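Local atomic coordinates of proline iminopeptidase (Streptomyces halstedii, PDB entry 3WMR), a protein that is an amidohydrolase of the alpha/beta hydrolase fold that acts on polyketide substrates, in a family of prolyl aminopeptidases. Residues P257-L261 with V306-Y310. Sequence-based numbering, arbitrary orientation.
Sequences PTMVL and VMIDY
Met259 and Tyr310 lie alongside each other, pointing opposite ways, and have the most surface buried where 257-261 meets 306-310. Met259 CB lies over one face of the tyrosine ring, 4.2 Å from the ring centroid in a CH-pi contact, while SD stands obliquely to the ring in a Met-aromatic contact. With CG anti to the backbone N (chi1 -180°), the methionine runs straight out from the strand, then bends at chi3 (51°) to bring CE within 3.4 Å of Tyr310 CB. Val306 CG1 continues the apolar layer, 3.9 Å from Met259 SD and meeting Leu261 CD1 tip to tip at 3.6 Å. At the far end of the ring, Tyr310 OH donates a 2.7 Å hydrogen bond to Pro257 O, which lies at the ring edge, in the ring plane; the donor stands above the carbonyl plane, and the bond tethers the ring to the backbone just before the strand. A phenylalanine here would lack the hydroxyl and would probably leave Pro257 O without this donor and the ring end untethered. Val147 and Arg284, from the two flanking strands, also touch the tyrosine. Segments 258-261 and 306-310 run nearly antiparallel, at 168°, the arrangement of a C-terminal helix covering the central sheet of an alpha/beta hydrolase.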
loop_
_atom_site.group_PDB
_atom_site.type_symbol
_atom_site.label_atom_id
_atom_site.label_comp_id
_atom_site.label_asym_id
_atom_site.label_seq_id
_atom_site.Cartn_x
_atom_site.Cartn_y
_atom_site.Cartn_z
ATOM N N PRO A 257 10.999 -10.374 -11.721
ATOM C CA PRO A 257 9.800 -10.088 -12.466
ATOM C C PRO A 257 8.800 -9.327 -11.582
ATOM O O PRO A 257 8.490 -9.740 -10.452
ATOM C CB PRO A 257 9.269 -11.474 -12.871
ATOM C CG PRO A 257 10.192 -12.476 -12.287
ATOM C CD PRO A 257 11.107 -11.788 -11.335
ATOM N N THR A 258 8.317 -8.223 -12.131
ATOM C CA THR A 258 7.495 -7.274 -11.424
ATOM C C THR A 258 6.140 -7.186 -12.107
ATOM O O THR A 258 6.053 -7.252 -13.346
ATOM C CB THR A 258 8.192 -5.898 -11.387
ATOM O OG1 THR A 258 9.444 -6.023 -10.690
ATOM C CG2 THR A 258 7.312 -4.855 -10.678
ATOM N N MET A 259 5.074 -7.064 -11.314
ATOM C CA MET A 259 3.731 -6.865 -11.883
ATOM C C MET A 259 3.139 -5.547 -11.376
ATOM O O MET A 259 3.124 -5.303 -10.162
ATOM C CB MET A 259 2.770 -8.016 -11.545
ATOM C CG MET A 259 1.379 -7.807 -12.139
ATOM S SD MET A 259 0.223 -9.207 -12.077
ATOM C CE MET A 259 0.341 -9.612 -10.342
ATOM N N VAL A 260 2.670 -4.709 -12.310
ATOM C CA VAL A 260 1.917 -3.508 -11.978
ATOM C C VAL A 260 0.438 -3.846 -12.096
ATOM O O VAL A 260 -0.000 -4.306 -13.150
ATOM C CB VAL A 260 2.239 -2.342 -12.924
ATOM C CG1 VAL A 260 1.364 -1.131 -12.606
ATOM C CG2 VAL A 260 3.721 -1.985 -12.838
ATOM N N LEU A 261 -0.304 -3.636 -11.013
ATOM C CA LEU A 261 -1.720 -3.960 -10.958
ATOM C C LEU A 261 -2.437 -2.746 -10.414
ATOM O O LEU A 261 -2.172 -2.325 -9.287
ATOM C CB LEU A 261 -1.968 -5.169 -10.053
ATOM C CG LEU A 261 -3.396 -5.755 -10.044
ATOM C CD1 LEU A 261 -3.317 -7.252 -9.792
ATOM C CD2 LEU A 261 -4.309 -5.102 -9.016
ATOM N N VAL A 306 -5.710 -13.104 -10.966
ATOM C CA VAL A 306 -4.568 -12.392 -11.538
ATOM C C VAL A 306 -3.323 -12.664 -10.705
ATOM O O VAL A 306 -2.287 -13.017 -11.242
ATOM C CB VAL A 306 -4.839 -10.885 -11.662
ATOM C CG1 VAL A 306 -3.552 -10.121 -11.991
ATOM C CG2 VAL A 306 -5.875 -10.635 -12.741
ATOM N N MET A 307 -3.462 -12.558 -9.390
ATOM C CA MET A 307 -2.377 -12.844 -8.472
ATOM C C MET A 307 -1.860 -14.271 -8.598
ATOM O O MET A 307 -0.660 -14.489 -8.757
ATOM C CB MET A 307 -2.806 -12.554 -7.037
ATOM C CG MET A 307 -2.822 -11.072 -6.687
ATOM S SD MET A 307 -1.182 -10.307 -6.800
ATOM C CE MET A 307 -0.296 -11.206 -5.540
ATOM N N ILE A 308 -2.760 -15.249 -8.554
ATOM C CA ILE A 308 -2.336 -16.644 -8.657
ATOM C C ILE A 308 -1.590 -16.923 -9.965
ATOM O O ILE A 308 -0.569 -17.623 -9.964
ATOM C CB ILE A 308 -3.532 -17.612 -8.516
ATOM C CG1 ILE A 308 -4.112 -17.525 -7.108
ATOM C CG2 ILE A 308 -3.112 -19.045 -8.824
ATOM C CD1 ILE A 308 -3.136 -17.835 -5.997
ATOM N N ASP A 309 -2.101 -16.372 -11.070
ATOM C CA ASP A 309 -1.464 -16.493 -12.388
ATOM C C ASP A 309 -0.022 -15.946 -12.375
ATOM O O ASP A 309 0.912 -16.593 -12.859
ATOM C CB ASP A 309 -2.316 -15.762 -13.427
ATOM C CG ASP A 309 -1.851 -16.008 -14.848
ATOM O OD1 ASP A 309 -2.370 -16.958 -15.478
ATOM O OD2 ASP A 309 -0.971 -15.253 -15.336
ATOM N N TYR A 310 0.155 -14.763 -11.795
ATOM C CA TYR A 310 1.486 -14.175 -11.653
ATOM C C TYR A 310 2.343 -15.039 -10.716
ATOM O O TYR A 310 3.489 -15.390 -11.045
ATOM C CB TYR A 310 1.392 -12.733 -11.112
ATOM C CG TYR A 310 2.715 -12.223 -10.591
ATOM C CD1 TYR A 310 3.698 -11.770 -11.472
ATOM C CD2 TYR A 310 3.012 -12.257 -9.235
ATOM C CE1 TYR A 310 4.933 -11.339 -11.015
ATOM C CE2 TYR A 310 4.242 -11.831 -8.770
ATOM C CZ TYR A 310 5.206 -11.372 -9.664
ATOM O OH TYR A 310 6.440 -10.934 -9.198
#